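Local coordinates for single-stranded DNA-binding protein (PDB 2FXQ) that binds single-stranded DNA and probably recruits partner proteins to it during DNA replication, recombination and repair, at residues A[136-141]-A[171-176]; A[151-156]-A[184-189]. All coordinates share one frame; numbering follows the deposited sequence.

Contact 1: A[136-141]-A[171-176]; sequences NLTRDP and THFLEV
T138 and R139 reach past a strand to meet F173 and E175, an example of side chains that reach across an intervening strand in an OB fold, here the second SSB domain of the chain. Strand 151-160 lies between strands 129-137 and 171-179, and the T138 and F173 CA atoms are 8.2 Å apart, so side chains alone make this surface contact. Followed from T171 onward, the first to take part is F173. T138 brings its methyl in at the edge of the F173 ring, close to the ring plane, with T138 CG2 3.8 Å from F173 CD2. The ring's exposure is consistent with a place among the aromatic side chains that SSB proteins stack on the bases of single-stranded DNA, while F173 O accepts a bond from Y84 of the first SSB domain.

Two residues on comes E175, whose chain bends at its second torsion (chi2 -60°) and presents the carboxylate end-on to R139. The R139 chain runs extended from CG to NE and meets it at roughly a right angle, yet the two flat groups are nearly coplanar. A methionine in place of R139 would probably leave the E175 carboxylate without this mate and more able to turn. R154 also packs on E175 and lies near R139, so the carboxylate is likely to offset the closeness of two positive charges. In the paired bridge, R139 NH2 lies 2.6 Å from E175 OE2, whereas R139 NH1 meets the syn lone pair of E175 OE1 at 3.2 Å.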
loop_
_atom_site.group_PDB
_atom_site.type_symbol
_atom_site.label_atom_id
_atom_site.label_comp_id
_atom_site.label_asym_id
_atom_site.label_seq_id
_atom_site.Cartn_x
_atom_site.Cartn_y
_atom_site.Cartn_z
ATOM N N ASN A 136 -0.418 -19.745 0.214
ATOM C CA ASN A 136 -0.922 -20.903 -0.598
ATOM C C ASN A 136 -2.246 -21.290 -0.058
ATOM O O ASN A 136 -2.447 -21.255 1.166
ATOM C CB ASN A 136 0.014 -22.095 -0.507
ATOM C CG ASN A 136 1.365 -21.797 -1.208
ATOM O OD1 ASN A 136 2.276 -21.227 -0.606
ATOM N ND2 ASN A 136 1.443 -22.121 -2.483
ATOM N N LEU A 137 -3.178 -21.617 -0.952
ATOM C CA LEU A 137 -4.532 -21.998 -0.485
ATOM C C LEU A 137 -4.490 -23.274 0.391
ATOM O O LEU A 137 -3.809 -24.240 0.066
ATOM C CB LEU A 137 -5.462 -22.183 -1.686
ATOM C CG LEU A 137 -5.929 -20.947 -2.471
ATOM C CD1 LEU A 137 -7.025 -21.481 -3.372
ATOM C CD2 LEU A 137 -6.521 -19.891 -1.528
ATOM N N THR A 138 -5.231 -23.287 1.506
ATOM C CA THR A 138 -5.268 -24.476 2.380
ATOM C C THR A 138 -6.360 -25.456 1.989
ATOM O O THR A 138 -6.378 -26.558 2.489
ATOM C CB THR A 138 -5.448 -24.076 3.858
ATOM O OG1 THR A 138 -6.605 -23.249 3.976
ATOM C CG2 THR A 138 -4.333 -23.148 4.308
ATOM N N ARG A 139 -7.271 -25.068 1.097
ATOM C CA ARG A 139 -8.352 -25.943 0.655
ATOM C C ARG A 139 -8.874 -25.403 -0.631
ATOM O O ARG A 139 -8.588 -24.265 -0.970
ATOM C CB ARG A 139 -9.486 -25.999 1.685
ATOM C CG ARG A 139 -10.048 -24.653 1.992
ATOM C CD ARG A 139 -10.883 -24.654 3.254
ATOM N NE ARG A 139 -11.416 -23.306 3.352
ATOM C CZ ARG A 139 -11.043 -22.401 4.239
ATOM N NH1 ARG A 139 -10.166 -22.696 5.202
ATOM N NH2 ARG A 139 -11.592 -21.208 4.191
ATOM N N ASP A 140 -9.626 -26.200 -1.355
ATOM C CA ASP A 140 -10.301 -25.682 -2.554
ATOM C C ASP A 140 -11.233 -24.506 -2.215
ATOM O O ASP A 140 -11.861 -24.481 -1.168
ATOM C CB ASP A 140 -11.117 -26.772 -3.239
ATOM C CG ASP A 140 -10.239 -27.781 -3.920
ATOM O OD1 ASP A 140 -10.769 -28.772 -4.466
ATOM O OD2 ASP A 140 -8.990 -27.645 -3.953
ATOM N N PRO A 141 -11.318 -23.531 -3.090
ATOM C CA PRO A 141 -12.255 -22.407 -2.858
ATOM C C PRO A 141 -13.659 -22.976 -3.008
ATOM O O PRO A 141 -13.884 -23.864 -3.804
ATOM C CB PRO A 141 -11.944 -21.461 -4.004
ATOM C CG PRO A 141 -11.472 -22.363 -5.075
ATOM C CD PRO A 141 -10.593 -23.414 -4.362
ATOM N N THR A 171 3.819 -21.215 10.104
ATOM C CA THR A 171 2.767 -20.926 9.165
ATOM C C THR A 171 1.591 -20.257 9.860
ATOM O O THR A 171 1.100 -20.759 10.862
ATOM C CB THR A 171 2.329 -22.205 8.478
ATOM O OG1 THR A 171 3.479 -22.883 7.946
ATOM C CG2 THR A 171 1.475 -21.889 7.229
ATOM N N HIS A 172 1.150 -19.120 9.318
ATOM C CA HIS A 172 -0.082 -18.448 9.741
ATOM C C HIS A 172 -1.227 -18.809 8.790
ATOM O O HIS A 172 -1.006 -18.895 7.583
ATOM C CB HIS A 172 0.085 -16.941 9.633
ATOM C CG HIS A 172 0.667 -16.293 10.846
ATOM N ND1 HIS A 172 1.734 -16.825 11.541
ATOM C CD2 HIS A 172 0.355 -15.128 11.461
ATOM C CE1 HIS A 172 2.034 -16.030 12.552
ATOM N NE2 HIS A 172 1.216 -14.990 12.522
ATOM N N PHE A 173 -2.437 -18.948 9.327
ATOM C CA PHE A 173 -3.616 -19.229 8.524
ATOM C C PHE A 173 -4.630 -18.058 8.514
ATOM O O PHE A 173 -5.123 -17.622 9.559
ATOM C CB PHE A 173 -4.211 -20.582 8.931
ATOM C CG PHE A 173 -3.197 -21.696 8.920
ATOM C CD1 PHE A 173 -2.365 -21.921 10.038
ATOM C CD2 PHE A 173 -3.002 -22.485 7.787
ATOM C CE1 PHE A 173 -1.376 -22.945 10.036
ATOM C CE2 PHE A 173 -2.024 -23.524 7.780
ATOM C CZ PHE A 173 -1.206 -23.742 8.914
ATOM N N LEU A 174 -4.919 -17.520 7.318
ATOM C CA LEU A 174 -5.703 -16.292 7.201
ATOM C C LEU A 174 -6.864 -16.501 6.188
ATOM O O LEU A 174 -6.699 -17.192 5.201
ATOM C CB LEU A 174 -4.788 -15.142 6.735
ATOM C CG LEU A 174 -3.732 -14.718 7.759
ATOM C CD1 LEU A 174 -2.776 -13.708 7.127
ATOM C CD2 LEU A 174 -4.325 -14.196 9.099
ATOM N N GLU A 175 -8.039 -15.962 6.464
ATOM C CA GLU A 175 -9.214 -16.191 5.594
ATOM C C GLU A 175 -9.338 -14.925 4.713
ATOM O O GLU A 175 -9.106 -13.799 5.192
ATOM C CB GLU A 175 -10.488 -16.414 6.418
ATOM C CG GLU A 175 -10.499 -17.685 7.254
ATOM C CD GLU A 175 -10.357 -18.954 6.422
ATOM O OE1 GLU A 175 -9.798 -19.983 6.929
ATOM O OE2 GLU A 175 -10.816 -18.922 5.257
ATOM N N VAL A 176 -9.650 -15.110 3.431
ATOM C CA VAL A 176 -9.828 -13.950 2.524
ATOM C C VAL A 176 -11.173 -14.126 1.833
ATOM O O VAL A 176 -11.547 -15.248 1.469
ATOM C CB VAL A 176 -8.682 -13.945 1.485
ATOM C CG1 VAL A 176 -8.865 -12.851 0.389
ATOM C CG2 VAL A 176 -7.346 -13.672 2.199
#

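Contact 2: A[151-156]-A[184-189]; sequences AVVRLG and EWASEL
E184 O is gripped twice by one residue: S187 OG donates to it over 2.7 Å, and S187 N adds a weak bond to the same E184 O. The hydroxyl comes in tilted 24° from the carbonyl plane. Together the two bonds tie S187 back to the helical residue E184 of helix 180-186, the short helix that in an OB fold packs against the barrel, here on strand 151-160. A type I turn runs from A186 to L189, closed by a backbone bond from L189 N to A186 O.

Around A186 the encounter is apolar. The A186 methyl faces two side chains of alternate strand residues: V153 CG1 stands 3.9 Å from A186 CB, and L155 CD1 is at 4.0 Å from A186 CB. V153 turns CG1 to a place between its backbone N and carbonyl carbon (chi1 72°), which aims it at the helix. L224 packs on both L155 and A186. At the start of the strand segment the A151 methyl lies 3.8 Å from E184 OE1, an oxygen hydrogen-bonded to the Y145 hydroxyl.

The chemistry implies that small and branched carbon side chains seat the helix on the strand, while the polar groups described here, the E184 carbonyl and E184 OE1, are answered by S187 and by Y145.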
loop_
_atom_site.group_PDB
_atom_site.type_symbol
_atom_site.label_atom_id
_atom_site.label_comp_id
_atom_site.label_asym_id
_atom_site.label_seq_id
_atom_site.Cartn_x
_atom_site.Cartn_y
_atom_site.Cartn_z
ATOM N N ALA A 151 -21.676 -13.438 -6.787
ATOM C CA ALA A 151 -20.661 -14.448 -6.523
ATOM C C ALA A 151 -19.794 -14.048 -5.344
ATOM O O ALA A 151 -19.389 -12.880 -5.197
ATOM C CB ALA A 151 -19.756 -14.699 -7.752
ATOM N N VAL A 152 -19.488 -15.028 -4.506
ATOM C CA VAL A 152 -18.644 -14.754 -3.342
ATOM C C VAL A 152 -17.885 -16.033 -3.031
ATOM O O VAL A 152 -18.435 -17.141 -3.106
ATOM C CB VAL A 152 -19.503 -14.241 -2.146
ATOM C CG1 VAL A 152 -20.599 -15.212 -1.768
ATOM C CG2 VAL A 152 -18.624 -13.890 -0.879
ATOM N N VAL A 153 -16.648 -15.883 -2.611
ATOM C CA VAL A 153 -15.841 -17.028 -2.251
ATOM C C VAL A 153 -15.036 -16.754 -0.970
ATOM O O VAL A 153 -14.577 -15.632 -0.754
ATOM C CB VAL A 153 -14.882 -17.409 -3.423
ATOM C CG1 VAL A 153 -13.758 -16.395 -3.599
ATOM C CG2 VAL A 153 -14.338 -18.818 -3.192
ATOM N N ARG A 154 -14.816 -17.772 -0.167
ATOM C CA ARG A 154 -13.933 -17.650 0.993
ATOM C C ARG A 154 -12.692 -18.446 0.665
ATOM O O ARG A 154 -12.767 -19.601 0.205
ATOM C CB ARG A 154 -14.634 -18.266 2.226
ATOM C CG ARG A 154 -13.790 -18.293 3.533
ATOM C CD ARG A 154 -14.532 -18.887 4.838
ATOM N NE ARG A 154 -15.724 -19.686 4.502
ATOM C CZ ARG A 154 -15.708 -20.941 4.013
ATOM N NH1 ARG A 154 -14.560 -21.590 3.817
ATOM N NH2 ARG A 154 -16.852 -21.553 3.711
ATOM N N LEU A 155 -11.533 -17.884 0.910
ATOM C CA LEU A 155 -10.325 -18.595 0.529
ATOM C C LEU A 155 -9.544 -18.738 1.831
ATOM O O LEU A 155 -9.460 -17.761 2.590
ATOM C CB LEU A 155 -9.518 -17.716 -0.476
ATOM C CG LEU A 155 -10.213 -17.361 -1.783
ATOM C CD1 LEU A 155 -9.409 -16.301 -2.708
ATOM C CD2 LEU A 155 -10.505 -18.610 -2.594
ATOM N N GLY A 156 -8.970 -19.908 2.077
ATOM C CA GLY A 156 -8.058 -20.068 3.234
ATOM C C GLY A 156 -6.627 -20.001 2.764
ATOM O O GLY A 156 -6.248 -20.703 1.819
ATOM N N GLU A 184 -15.413 -15.336 -9.043
ATOM C CA GLU A 184 -15.546 -16.299 -10.159
ATOM C C GLU A 184 -14.195 -16.744 -10.650
ATOM O O GLU A 184 -13.986 -17.915 -10.916
ATOM C CB GLU A 184 -16.288 -15.677 -11.321
ATOM C CG GLU A 184 -17.596 -16.393 -11.584
ATOM C CD GLU A 184 -18.701 -15.407 -11.537
ATOM O OE1 GLU A 184 -19.858 -15.817 -11.360
ATOM O OE2 GLU A 184 -18.360 -14.212 -11.658
ATOM N N TRP A 185 -13.281 -15.805 -10.779
ATOM C CA TRP A 185 -11.900 -16.156 -11.141
ATOM C C TRP A 185 -11.235 -17.035 -10.073
ATOM O O TRP A 185 -10.585 -18.025 -10.403
ATOM C CB TRP A 185 -11.093 -14.859 -11.322
ATOM C CG TRP A 185 -9.672 -15.099 -11.633
ATOM C CD1 TRP A 185 -9.100 -15.263 -12.895
ATOM C CD2 TRP A 185 -8.597 -15.213 -10.681
ATOM N NE1 TRP A 185 -7.744 -15.462 -12.750
ATOM C CE2 TRP A 185 -7.409 -15.436 -11.417
ATOM C CE3 TRP A 185 -8.521 -15.132 -9.283
ATOM C CZ2 TRP A 185 -6.169 -15.607 -10.796
ATOM C CZ3 TRP A 185 -7.342 -15.337 -8.673
ATOM C CH2 TRP A 185 -6.138 -15.540 -9.433
ATOM N N ALA A 186 -11.384 -16.675 -8.789
ATOM C CA ALA A 186 -10.744 -17.430 -7.688
ATOM C C ALA A 186 -11.254 -18.865 -7.610
ATOM O O ALA A 186 -10.557 -19.784 -7.134
ATOM C CB ALA A 186 -10.951 -16.690 -6.347
ATOM N N SER A 187 -12.468 -19.068 -8.115
ATOM C CA SER A 187 -13.033 -20.431 -8.120
ATOM C C SER A 187 -12.199 -21.440 -8.957
ATOM O O SER A 187 -12.367 -22.646 -8.780
ATOM C CB SER A 187 -14.498 -20.422 -8.582
ATOM O OG SER A 187 -14.591 -20.342 -10.000
ATOM N N GLU A 188 -11.307 -20.948 -9.838
ATOM C CA GLU A 188 -10.476 -21.856 -10.668
ATOM C C GLU A 188 -9.259 -22.363 -9.897
ATOM O O GLU A 188 -8.561 -23.235 -10.373
ATOM C CB GLU A 188 -9.922 -21.153 -11.934
ATOM C CG GLU A 188 -10.895 -20.343 -12.777
ATOM C CD GLU A 188 -10.234 -19.105 -13.431
ATOM O OE1 GLU A 188 -9.110 -18.684 -13.004
ATOM O OE2 GLU A 188 -10.843 -18.541 -14.383
ATOM N N LEU A 189 -8.970 -21.756 -8.744
ATOM C CA LEU A 189 -7.803 -22.139 -7.945
ATOM C C LEU A 189 -8.114 -23.444 -7.180
ATOM O O LEU A 189 -9.274 -23.821 -7.103
ATOM C CB LEU A 189 -7.530 -21.008 -6.949
ATOM C CG LEU A 189 -7.222 -19.553 -7.461
ATOM C CD1 LEU A 189 -7.491 -18.484 -6.346
ATOM C CD2 LEU A 189 -5.794 -19.517 -7.841
#

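In the fold
Traced from the N terminus, strand 129-137 runs into 136-141, the chain turns back through strand 151-160, and strand 171-179 follows before helix 180-186. Contact 1 closes the loop from 136-141 to 171-176; contact 2 starts within that loop, at 151-156, and ends beyond it, at 184-189, so the two cross. Their centres are about 12 Å apart. Segment 151-156 is the link between them, for backbone bonds join T138 N to G156 O and V176 O to L155 N. Contact 1 thus joins the parts of the chain flanking 151-160, and contact 2 fastens the following helix to that middle strand, all within the second SSB domain.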